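Local coordinates for protein putative aldehyde dehydrogenase (Burkholderia cenocepacia, PDB 4YWE) that probably oxidises aldehydes using NAD or NADP as electron acceptor, as other members of the aldehyde dehydrogenase family do, at residues G101-Q106 / S322-C328; Y303-V307 / L376-P380; L331-Q337 / G368-A372; R339-F343 / R384-V390. All blocks are in the same frame, centred on the assembly; numbering follows the deposited sequence.

Contact 1: residues G101-Q106 / S322-C328; sequences GKPLKQ and SRADLDC
Ser322 and Asp325 grip the chain on the two sides of Pro103, where helix 104-124 starts. Ser322 OG donates to Lys102 O at 2.7 Å and meets this oxygen from above the carbonyl plane. It can do so because OG lies trans to the backbone N of Ser322 (chi1 162°). Asp325 OD1 accepts from Lys105 N at 2.9 Å, and the N-H points almost straight at it. The donor sits above the carboxylate plane. Leu104 N is also close to this oxygen, but its angle is too poor for a bond. A carboxylate here would probably be stabilised by the positive end of the helix dipole.

Apolar atoms fill in around these bonds. Pro103 lays its ring along 325-328, with CB 3.3 Å from Asp325 OD1 and CG 3.6 Å from Leu326 O. Leu104 CG touches Ser322 O, and its CD1 reaches the bent arm of Arg323. At the far end, one water joins Gln106 NE2 to Asp327 O, while Gln106 OE1 is held by Asn285 N.

Further out, Ser35 OG bonds to Ser322 N. Asp327 OD2 takes the amide of Arg318, which holds the loop beside strand 318-319. The start of helix 104-124, capped at its first turn by Asp325, thus sits on the loop between strand 318-319 and helix 334-349, joining two distant parts of the aldehyde dehydrogenase chain.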
# COMPACT_ATOMS: atom_id res chain seq x y z
N GLY A 101 1.09 41.19 -1.13
CA GLY A 101 1.64 42.03 -2.18
C GLY A 101 1.68 41.40 -3.56
O GLY A 101 1.99 42.07 -4.54
N LYS A 102 1.35 40.11 -3.63
CA LYS A 102 1.38 39.39 -4.90
C LYS A 102 0.29 39.89 -5.85
O LYS A 102 -0.75 40.38 -5.40
CB LYS A 102 1.24 37.89 -4.67
CG LYS A 102 -0.09 37.46 -4.07
CD LYS A 102 -0.09 35.97 -3.74
CE LYS A 102 0.98 35.64 -2.72
NZ LYS A 102 1.13 34.18 -2.50
N PRO A 103 0.54 39.79 -7.17
CA PRO A 103 -0.45 40.16 -8.18
C PRO A 103 -1.77 39.39 -8.03
O PRO A 103 -1.78 38.29 -7.48
CB PRO A 103 0.24 39.79 -9.50
CG PRO A 103 1.69 39.90 -9.19
CD PRO A 103 1.83 39.43 -7.77
N LEU A 104 -2.86 39.98 -8.52
CA LEU A 104 -4.19 39.39 -8.37
C LEU A 104 -4.30 38.01 -9.02
O LEU A 104 -5.00 37.14 -8.52
CB LEU A 104 -5.24 40.33 -8.96
CG LEU A 104 -5.41 41.66 -8.23
CD1 LEU A 104 -6.47 42.51 -8.90
CD2 LEU A 104 -5.74 41.43 -6.77
N LYS A 105 -3.59 37.83 -10.13
CA LYS A 105 -3.60 36.56 -10.85
C LYS A 105 -3.02 35.44 -9.99
O LYS A 105 -3.53 34.32 -9.98
CB LYS A 105 -2.82 36.68 -12.16
CG LYS A 105 -2.87 35.44 -13.03
CD LYS A 105 -2.10 35.65 -14.33
CE LYS A 105 -2.19 34.43 -15.23
NZ LYS A 105 -1.44 34.62 -16.50
N GLN A 106 -1.96 35.75 -9.25
CA GLN A 106 -1.32 34.78 -8.37
C GLN A 106 -2.14 34.57 -7.10
O GLN A 106 -2.25 33.44 -6.60
CB GLN A 106 0.10 35.24 -8.01
CG GLN A 106 1.02 35.38 -9.22
CD GLN A 106 2.40 35.88 -8.84
OE1 GLN A 106 2.89 35.63 -7.74
NE2 GLN A 106 3.05 36.59 -9.76
N SER A 322 0.01 45.56 -6.44
CA SER A 322 -0.70 44.29 -6.55
C SER A 322 -1.98 44.42 -7.38
O SER A 322 -2.34 43.52 -8.13
CB SER A 322 -1.04 43.75 -5.16
OG SER A 322 -2.06 42.77 -5.23
N ARG A 323 -2.65 45.56 -7.25
CA ARG A 323 -3.89 45.80 -7.99
C ARG A 323 -3.62 45.96 -9.49
O ARG A 323 -4.50 45.72 -10.31
CB ARG A 323 -4.61 47.05 -7.46
CG ARG A 323 -5.17 46.89 -6.05
CD ARG A 323 -6.07 45.67 -5.94
NE ARG A 323 -7.14 45.68 -6.93
CZ ARG A 323 -8.37 46.13 -6.70
NH1 ARG A 323 -8.70 46.61 -5.51
NH2 ARG A 323 -9.28 46.10 -7.66
N ALA A 324 -2.40 46.37 -9.83
CA ALA A 324 -2.02 46.54 -11.23
C ALA A 324 -1.92 45.18 -11.93
O ALA A 324 -2.02 45.10 -13.15
CB ALA A 324 -0.70 47.29 -11.33
N ASP A 325 -1.70 44.14 -11.13
CA ASP A 325 -1.65 42.76 -11.62
C ASP A 325 -0.66 42.60 -12.77
O ASP A 325 -1.01 42.15 -13.86
CB ASP A 325 -3.05 42.30 -12.06
CG ASP A 325 -3.16 40.79 -12.17
OD1 ASP A 325 -2.38 40.08 -11.50
OD2 ASP A 325 -4.03 40.31 -12.93
N LEU A 326 0.59 42.97 -12.51
CA LEU A 326 1.65 42.87 -13.51
C LEU A 326 2.43 41.57 -13.35
O LEU A 326 1.93 40.62 -12.75
CB LEU A 326 2.58 44.08 -13.41
CG LEU A 326 1.88 45.43 -13.54
CD1 LEU A 326 2.85 46.58 -13.31
CD2 LEU A 326 1.20 45.56 -14.90
N ASP A 327 3.64 41.53 -13.90
CA ASP A 327 4.47 40.33 -13.81
C ASP A 327 4.90 40.06 -12.37
O ASP A 327 4.99 38.91 -11.94
CB ASP A 327 5.70 40.46 -14.70
CG ASP A 327 5.35 40.68 -16.16
OD1 ASP A 327 4.82 39.74 -16.78
OD2 ASP A 327 5.62 41.78 -16.67
N CYS A 328 5.16 41.13 -11.64
CA CYS A 328 5.66 41.01 -10.28
C CYS A 328 5.15 42.15 -9.40
O CYS A 328 4.90 43.26 -9.89
CB CYS A 328 7.19 40.99 -10.28
SG CYS A 328 7.95 40.60 -8.70
O HOH W 1 5.52 37.58 -9.13

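Contact 2: residues Y303-V307 / L376-P380; sequences YEPLV and LRDVP
Arg377 reaches Glu304 with its CG set between the backbone N and the carbonyl carbon (chi1 56°). A later bend at chi3 turns the guanidinium across the first turn of helix 303-315. Glu304 bends back at chi2 (-72°) to bring its carboxylate up to it. The grip is end-on and uses two nitrogens. Arg377 NH2 donates to Glu304 OE2 at 2.6 Å, and Arg377 NH1 to Glu304 OE1 at 3.1 Å. Both oxygens are met on the syn side, and both lie close to the guanidinium plane.

The same guanidinium also binds the neighbouring residue. Arg377 NE donates to Asp378 OD2 at 2.8 Å, approaching from above the carboxylate plane, and NH2 adds a weak bond to Asp378 OD1. Two carboxylates thus share one arginine and fix its rotation. The arginine should also screen their like charges from each other.

Tyr303 closes the group. Its OH donates to Asp378 OD1 at 2.8 Å, again from above the carboxylate plane. The ring stands nearly perpendicular to the guanidinium, with CE2 3.5 Å from Arg377 NH2. Val307 CG2 lies over one face of the ring, and Val307 CG1 approaches Arg377 NH1. Ile298 of strand 293-299 packs on Tyr303 and Val307. The whole is a salt-bridge network that ties a helix start to the loop after strand 374-376, far from the centre of the chain, on the mixed sheet that holds strands 374-376 and 293-299.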
# COMPACT_ATOMS: atom_id res chain seq x y z
N TYR A 303 24.73 27.89 -23.42
CA TYR A 303 24.81 28.81 -22.29
C TYR A 303 24.55 30.25 -22.72
O TYR A 303 23.62 30.89 -22.23
CB TYR A 303 26.18 28.70 -21.61
CG TYR A 303 26.39 29.71 -20.50
CD1 TYR A 303 25.60 29.69 -19.35
CD2 TYR A 303 27.37 30.69 -20.60
CE1 TYR A 303 25.79 30.61 -18.33
CE2 TYR A 303 27.57 31.61 -19.59
CZ TYR A 303 26.78 31.57 -18.46
OH TYR A 303 26.97 32.49 -17.45
N GLU A 304 25.37 30.75 -23.64
CA GLU A 304 25.22 32.13 -24.12
C GLU A 304 23.89 32.39 -24.85
O GLU A 304 23.29 33.44 -24.65
CB GLU A 304 26.40 32.49 -25.04
CG GLU A 304 27.76 32.46 -24.34
CD GLU A 304 27.95 33.62 -23.37
OE1 GLU A 304 27.16 34.59 -23.42
OE2 GLU A 304 28.89 33.56 -22.56
N PRO A 305 23.44 31.46 -25.72
CA PRO A 305 22.13 31.72 -26.33
C PRO A 305 20.97 31.79 -25.34
O PRO A 305 20.09 32.65 -25.49
CB PRO A 305 21.94 30.53 -27.28
CG PRO A 305 23.32 30.11 -27.61
CD PRO A 305 24.11 30.31 -26.36
N LEU A 306 20.96 30.92 -24.34
CA LEU A 306 19.86 30.88 -23.38
C LEU A 306 19.90 32.09 -22.44
O LEU A 306 18.86 32.60 -22.03
CB LEU A 306 19.88 29.58 -22.57
CG LEU A 306 18.73 29.38 -21.58
CD1 LEU A 306 17.39 29.54 -22.27
CD2 LEU A 306 18.83 28.01 -20.92
N VAL A 307 21.11 32.53 -22.09
CA VAL A 307 21.28 33.71 -21.25
C VAL A 307 20.72 34.94 -21.96
O VAL A 307 20.04 35.77 -21.35
CB VAL A 307 22.75 33.92 -20.86
CG1 VAL A 307 22.98 35.33 -20.33
CG2 VAL A 307 23.17 32.88 -19.82
N LEU A 376 21.55 37.49 -13.20
CA LEU A 376 23.01 37.59 -13.12
C LEU A 376 23.66 36.37 -13.76
O LEU A 376 23.14 35.26 -13.67
CB LEU A 376 23.47 37.75 -11.67
CG LEU A 376 23.18 39.11 -11.03
CD1 LEU A 376 21.76 39.18 -10.47
CD2 LEU A 376 24.20 39.42 -9.95
N ARG A 377 24.81 36.58 -14.39
CA ARG A 377 25.48 35.53 -15.14
C ARG A 377 26.89 35.26 -14.63
O ARG A 377 27.45 36.07 -13.89
CB ARG A 377 25.53 35.89 -16.62
CG ARG A 377 26.20 37.23 -16.90
CD ARG A 377 26.52 37.39 -18.38
NE ARG A 377 27.40 36.33 -18.85
CZ ARG A 377 27.47 35.91 -20.11
NH1 ARG A 377 26.70 36.47 -21.03
NH2 ARG A 377 28.30 34.94 -20.44
N ASP A 378 27.45 34.12 -15.04
CA ASP A 378 28.81 33.74 -14.69
C ASP A 378 29.00 33.70 -13.18
O ASP A 378 30.09 33.99 -12.67
CB ASP A 378 29.82 34.69 -15.33
CG ASP A 378 29.63 34.82 -16.83
OD1 ASP A 378 29.42 33.79 -17.49
OD2 ASP A 378 29.67 35.96 -17.34
N VAL A 379 27.94 33.34 -12.46
CA VAL A 379 27.97 33.29 -11.01
C VAL A 379 28.84 32.14 -10.54
O VAL A 379 28.59 30.98 -10.87
CB VAL A 379 26.55 33.16 -10.43
CG1 VAL A 379 26.60 33.12 -8.91
CG2 VAL A 379 25.67 34.31 -10.92
N PRO A 380 29.89 32.45 -9.75
CA PRO A 380 30.71 31.40 -9.15
C PRO A 380 29.88 30.49 -8.26
O PRO A 380 29.09 31.00 -7.46
CB PRO A 380 31.75 32.18 -8.34
CG PRO A 380 31.77 33.55 -8.95
CD PRO A 380 30.37 33.80 -9.41

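Contact 3: residues L331-Q337 / G368-A372; sequences LINAKQQ and GFYQA
Two hydrogen bonds join Leu331 and Gln337 to the chain at Phe369 and Tyr370. Leu331 N donates to Phe369 O at 2.7 Å, nearly in line with the C=O bond. Gln337 NE2 donates to Tyr370 O at 3.1 Å, less straight and from above the carbonyl plane. The extended side chain of Gln337, with CG trans to its backbone N (chi1 -174°), spans the gap to this oxygen.

Aromatic packing centres on Phe369. Its ring lies under the start of the helix: Asn333 CA makes a CH-pi contact with one face, 4.0 Å from the centroid, and Ala334 N sits over that face too. Ala334 CB touches CE1 of the ring at 3.8 Å. The Gln337 amide stands perpendicular to the ring, with OE1 at its edge. Apart from the ring, Leu331 and Gln371 run side by side, CD1 of the leucine against CB of the glutamine.

Asn333 is the N-cap of helix 334-349, and its OD1 accepts from Gln336 N. Its ND2 makes a weak bond to Asp185, a calcium ligand. The contact therefore packs a capped helix start against a loop beside the calcium site.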
# COMPACT_ATOMS: atom_id res chain seq x y z
N LEU A 331 7.95 43.40 -2.57
CA LEU A 331 8.34 42.40 -1.58
C LEU A 331 7.55 42.64 -0.30
O LEU A 331 6.89 43.67 -0.16
CB LEU A 331 9.85 42.44 -1.32
CG LEU A 331 10.71 42.20 -2.56
CD1 LEU A 331 12.19 42.12 -2.20
CD2 LEU A 331 10.26 40.94 -3.30
N ILE A 332 7.62 41.70 0.64
CA ILE A 332 6.73 41.70 1.79
C ILE A 332 6.97 42.87 2.74
O ILE A 332 6.03 43.39 3.34
CB ILE A 332 6.81 40.34 2.53
CG1 ILE A 332 5.68 40.23 3.57
CG2 ILE A 332 8.17 40.15 3.18
CD1 ILE A 332 4.30 40.28 2.97
N ASN A 333 8.22 43.31 2.86
CA ASN A 333 8.54 44.45 3.72
C ASN A 333 9.92 45.04 3.43
O ASN A 333 10.61 44.61 2.50
CB ASN A 333 8.44 44.06 5.20
CG ASN A 333 9.28 42.85 5.56
OD1 ASN A 333 10.35 42.63 4.99
ND2 ASN A 333 8.79 42.05 6.50
N ALA A 334 10.32 46.02 4.23
CA ALA A 334 11.59 46.72 4.04
C ALA A 334 12.77 45.84 4.43
O ALA A 334 13.84 45.93 3.83
CB ALA A 334 11.60 48.01 4.85
N LYS A 335 12.59 45.00 5.44
CA LYS A 335 13.65 44.12 5.92
C LYS A 335 14.06 43.11 4.85
O LYS A 335 15.24 42.80 4.69
CB LYS A 335 13.21 43.39 7.19
N GLN A 336 13.07 42.61 4.11
CA GLN A 336 13.34 41.65 3.04
C GLN A 336 13.87 42.35 1.80
O GLN A 336 14.68 41.79 1.06
CB GLN A 336 12.08 40.86 2.71
CG GLN A 336 11.67 39.87 3.79
CD GLN A 336 12.69 38.77 4.00
OE1 GLN A 336 13.18 38.56 5.11
NE2 GLN A 336 13.03 38.06 2.93
N GLN A 337 13.41 43.58 1.58
CA GLN A 337 13.88 44.38 0.45
C GLN A 337 15.36 44.72 0.59
O GLN A 337 16.11 44.69 -0.38
CB GLN A 337 13.05 45.66 0.31
CG GLN A 337 13.38 46.47 -0.94
CD GLN A 337 12.66 47.81 -0.97
OE1 GLN A 337 12.37 48.39 0.07
NE2 GLN A 337 12.37 48.29 -2.17
N GLY A 368 6.43 52.03 -1.39
CA GLY A 368 6.32 50.59 -1.54
C GLY A 368 7.68 49.91 -1.56
O GLY A 368 8.70 50.57 -1.74
N PHE A 369 7.69 48.60 -1.37
CA PHE A 369 8.93 47.84 -1.33
C PHE A 369 9.13 47.06 -2.63
O PHE A 369 9.03 45.84 -2.65
CB PHE A 369 8.94 46.89 -0.13
CG PHE A 369 8.32 47.48 1.11
CD1 PHE A 369 8.99 48.45 1.84
CD2 PHE A 369 7.07 47.07 1.53
CE1 PHE A 369 8.42 49.00 2.97
CE2 PHE A 369 6.50 47.61 2.67
CZ PHE A 369 7.17 48.58 3.39
N TYR A 370 9.42 47.79 -3.70
CA TYR A 370 9.51 47.18 -5.03
C TYR A 370 10.93 46.78 -5.39
O TYR A 370 11.89 47.51 -5.13
CB TYR A 370 8.94 48.14 -6.08
CG TYR A 370 7.46 48.41 -5.89
CD1 TYR A 370 6.51 47.54 -6.40
CD2 TYR A 370 7.03 49.53 -5.20
CE1 TYR A 370 5.16 47.78 -6.23
CE2 TYR A 370 5.68 49.78 -5.02
CZ TYR A 370 4.75 48.90 -5.54
OH TYR A 370 3.41 49.14 -5.37
N GLN A 371 11.06 45.61 -6.00
CA GLN A 371 12.35 45.10 -6.44
C GLN A 371 12.19 44.38 -7.78
O GLN A 371 11.51 43.36 -7.87
CB GLN A 371 12.95 44.15 -5.40
CG GLN A 371 14.17 43.40 -5.88
CD GLN A 371 15.34 44.31 -6.20
OE1 GLN A 371 15.90 44.96 -5.32
NE2 GLN A 371 15.70 44.38 -7.48
N ALA A 372 12.82 44.93 -8.82
CA ALA A 372 12.74 44.34 -10.15
C ALA A 372 13.50 43.03 -10.20
O ALA A 372 14.56 42.89 -9.58
CB ALA A 372 13.29 45.31 -11.18

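Contact 4: residues R339-F343 / R384-V390; sequences RVWDF and RLAQEEV
This contact sets helix 334-349 against the short, weakly bonded helix 384-387 and the residues that follow it, within the domain that carries the sheet of strands 374-376 and 394-400. Phe343 is the centre. Its ring is sandwiched between Arg384 and Val390. The Arg384 guanidinium lies flat on one face, a stacked cation-pi contact with the planes 12° apart and Arg384 CZ 3.7 Å from the centroid of the Phe343 ring. Val390 CG2 sits over the opposite face, 3.8 Å from the same centroid, as a CH-pi contact. Leu385 CD1 touches the ring at CD1.

Arg384 reaches the ring with an extended arm, its CG trans to the backbone N (chi1 174°). A salt bridge to Glu388 steadies it, with Arg384 NE 2.6 Å from Glu388 OE1, though the hydrogen bond is weak. A water takes Arg384 NH2 at 2.8 Å and donates to Arg339 O. Asp346, a calcium ligand of this protein although no calcium is bound there in this chain, forms a long, weak ion pair with Arg384 NH1.

Glu388, Glu389 and Val390 open an EEVFGP sequence, a form of the segment that in related aldehyde dehydrogenases borders the nicotinamide ribose. The Glu389 side chain leaves its backbone away from helix 334-349, and its OE2 accepts from Gly259 N. Arg339 NH2 makes a weak bond to Glu389 O at 3.3 Å. Arg339 NH1 and Arg384 NH2 approach to 4.4 Å, a like-charge pair probably eased by the carboxylate of Glu388 nearby. Val340 CG2 adds apolar packing on Val390 CG1 at 4.2 Å.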
# COMPACT_ATOMS: atom_id res chain seq x y z
N ARG A 339 17.49 43.00 2.34
CA ARG A 339 18.23 41.75 2.24
C ARG A 339 18.57 41.41 0.80
O ARG A 339 19.67 40.95 0.50
CB ARG A 339 17.43 40.61 2.88
CG ARG A 339 18.08 39.24 2.73
CD ARG A 339 17.27 38.16 3.42
NE ARG A 339 17.86 36.84 3.24
CZ ARG A 339 18.84 36.35 4.00
NH1 ARG A 339 19.33 37.07 5.00
NH2 ARG A 339 19.32 35.14 3.76
N VAL A 340 17.62 41.65 -0.10
CA VAL A 340 17.83 41.43 -1.53
C VAL A 340 18.86 42.42 -2.05
O VAL A 340 19.72 42.07 -2.87
CB VAL A 340 16.51 41.53 -2.31
CG1 VAL A 340 16.76 41.39 -3.81
CG2 VAL A 340 15.53 40.47 -1.84
N TRP A 341 18.77 43.66 -1.58
CA TRP A 341 19.72 44.71 -1.96
C TRP A 341 21.15 44.32 -1.60
O TRP A 341 22.08 44.59 -2.36
CB TRP A 341 19.36 46.04 -1.29
CG TRP A 341 18.18 46.73 -1.91
CD1 TRP A 341 17.60 46.45 -3.11
CD2 TRP A 341 17.45 47.83 -1.35
NE1 TRP A 341 16.55 47.31 -3.34
CE2 TRP A 341 16.43 48.16 -2.27
CE3 TRP A 341 17.55 48.56 -0.16
CZ2 TRP A 341 15.53 49.19 -2.04
CZ3 TRP A 341 16.64 49.58 0.07
CH2 TRP A 341 15.65 49.89 -0.87
N ASP A 342 21.31 43.70 -0.44
CA ASP A 342 22.64 43.31 0.04
C ASP A 342 23.24 42.21 -0.83
O ASP A 342 24.45 42.20 -1.08
CB ASP A 342 22.57 42.86 1.50
CG ASP A 342 22.17 43.99 2.43
OD1 ASP A 342 22.21 45.16 2.00
OD2 ASP A 342 21.83 43.70 3.60
N PHE A 343 22.40 41.28 -1.28
CA PHE A 343 22.84 40.24 -2.20
C PHE A 343 23.32 40.84 -3.52
O PHE A 343 24.40 40.51 -4.00
CB PHE A 343 21.71 39.24 -2.47
CG PHE A 343 21.65 38.11 -1.48
CD1 PHE A 343 22.47 37.01 -1.61
CD2 PHE A 343 20.76 38.15 -0.42
CE1 PHE A 343 22.41 35.97 -0.71
CE2 PHE A 343 20.69 37.11 0.49
CZ PHE A 343 21.52 36.02 0.35
N ARG A 384 28.24 33.42 -2.48
CA ARG A 384 27.07 33.47 -1.61
C ARG A 384 25.77 33.57 -2.41
O ARG A 384 24.72 33.07 -1.99
CB ARG A 384 27.19 34.66 -0.65
CG ARG A 384 25.96 34.91 0.21
CD ARG A 384 26.25 35.92 1.31
NE ARG A 384 25.10 36.11 2.19
CZ ARG A 384 24.20 37.08 2.05
NH1 ARG A 384 24.31 37.95 1.06
NH2 ARG A 384 23.19 37.17 2.90
N LEU A 385 25.83 34.21 -3.58
CA LEU A 385 24.66 34.36 -4.44
C LEU A 385 24.14 33.00 -4.91
O LEU A 385 22.95 32.83 -5.12
CB LEU A 385 25.00 35.24 -5.64
CG LEU A 385 23.84 35.59 -6.58
CD1 LEU A 385 22.78 36.41 -5.85
CD2 LEU A 385 24.34 36.32 -7.82
N ALA A 386 25.05 32.04 -5.07
CA ALA A 386 24.69 30.73 -5.59
C ALA A 386 24.60 29.68 -4.48
O ALA A 386 24.32 28.51 -4.75
CB ALA A 386 25.69 30.29 -6.65
N GLN A 387 24.83 30.10 -3.24
CA GLN A 387 24.84 29.18 -2.11
C GLN A 387 23.72 29.46 -1.12
O GLN A 387 23.15 28.53 -0.54
CB GLN A 387 26.20 29.24 -1.40
CG GLN A 387 27.33 28.55 -2.14
CD GLN A 387 27.23 27.04 -2.07
OE1 GLN A 387 26.70 26.48 -1.11
NE2 GLN A 387 27.74 26.36 -3.09
N GLU A 388 23.40 30.73 -0.91
CA GLU A 388 22.40 31.12 0.08
C GLU A 388 21.10 31.57 -0.56
O GLU A 388 21.09 32.11 -1.67
CB GLU A 388 22.95 32.22 0.99
CG GLU A 388 24.20 31.82 1.76
CD GLU A 388 24.67 32.89 2.72
OE1 GLU A 388 23.97 33.91 2.87
OE2 GLU A 388 25.75 32.72 3.32
N GLU A 389 19.99 31.35 0.14
CA GLU A 389 18.67 31.73 -0.36
C GLU A 389 18.47 33.24 -0.30
O GLU A 389 18.67 33.86 0.74
CB GLU A 389 17.57 31.02 0.44
CG GLU A 389 16.17 31.26 -0.09
CD GLU A 389 15.12 30.43 0.62
OE1 GLU A 389 15.03 30.52 1.86
OE2 GLU A 389 14.39 29.68 -0.06
N VAL A 390 18.08 33.82 -1.42
CA VAL A 390 17.88 35.26 -1.51
C VAL A 390 16.45 35.63 -1.10
O VAL A 390 16.23 36.65 -0.45
CB VAL A 390 18.18 35.77 -2.93
CG1 VAL A 390 17.92 37.27 -3.04
CG2 VAL A 390 19.62 35.44 -3.31
O HOH W 2 21.82 39.60 2.38

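Contact 3 is the most buried. Contacts 1 and 2 include exposed residues; contact 4 has none but is only partly buried. Contacts 3 and 4 share helix 334-349: contact 3 uses its start, contact 4 its next turns. They touch where Leu331 and Gln371 meet Val340. Contact 4 also packs on contact 2, through Leu385 and Ala386 against Leu376 and Val379. Contact 1 touches neither contact 2 nor contact 4; its 322-328 segment leads in sequence into contact 3, centres about 14 Å apart. Contact 2 relies on charge, contact 1 on bonds at a helix start, contact 3 on one backbone bond and one side-chain amide bond beside an aromatic ring, and contact 4 on a cation-pi stack.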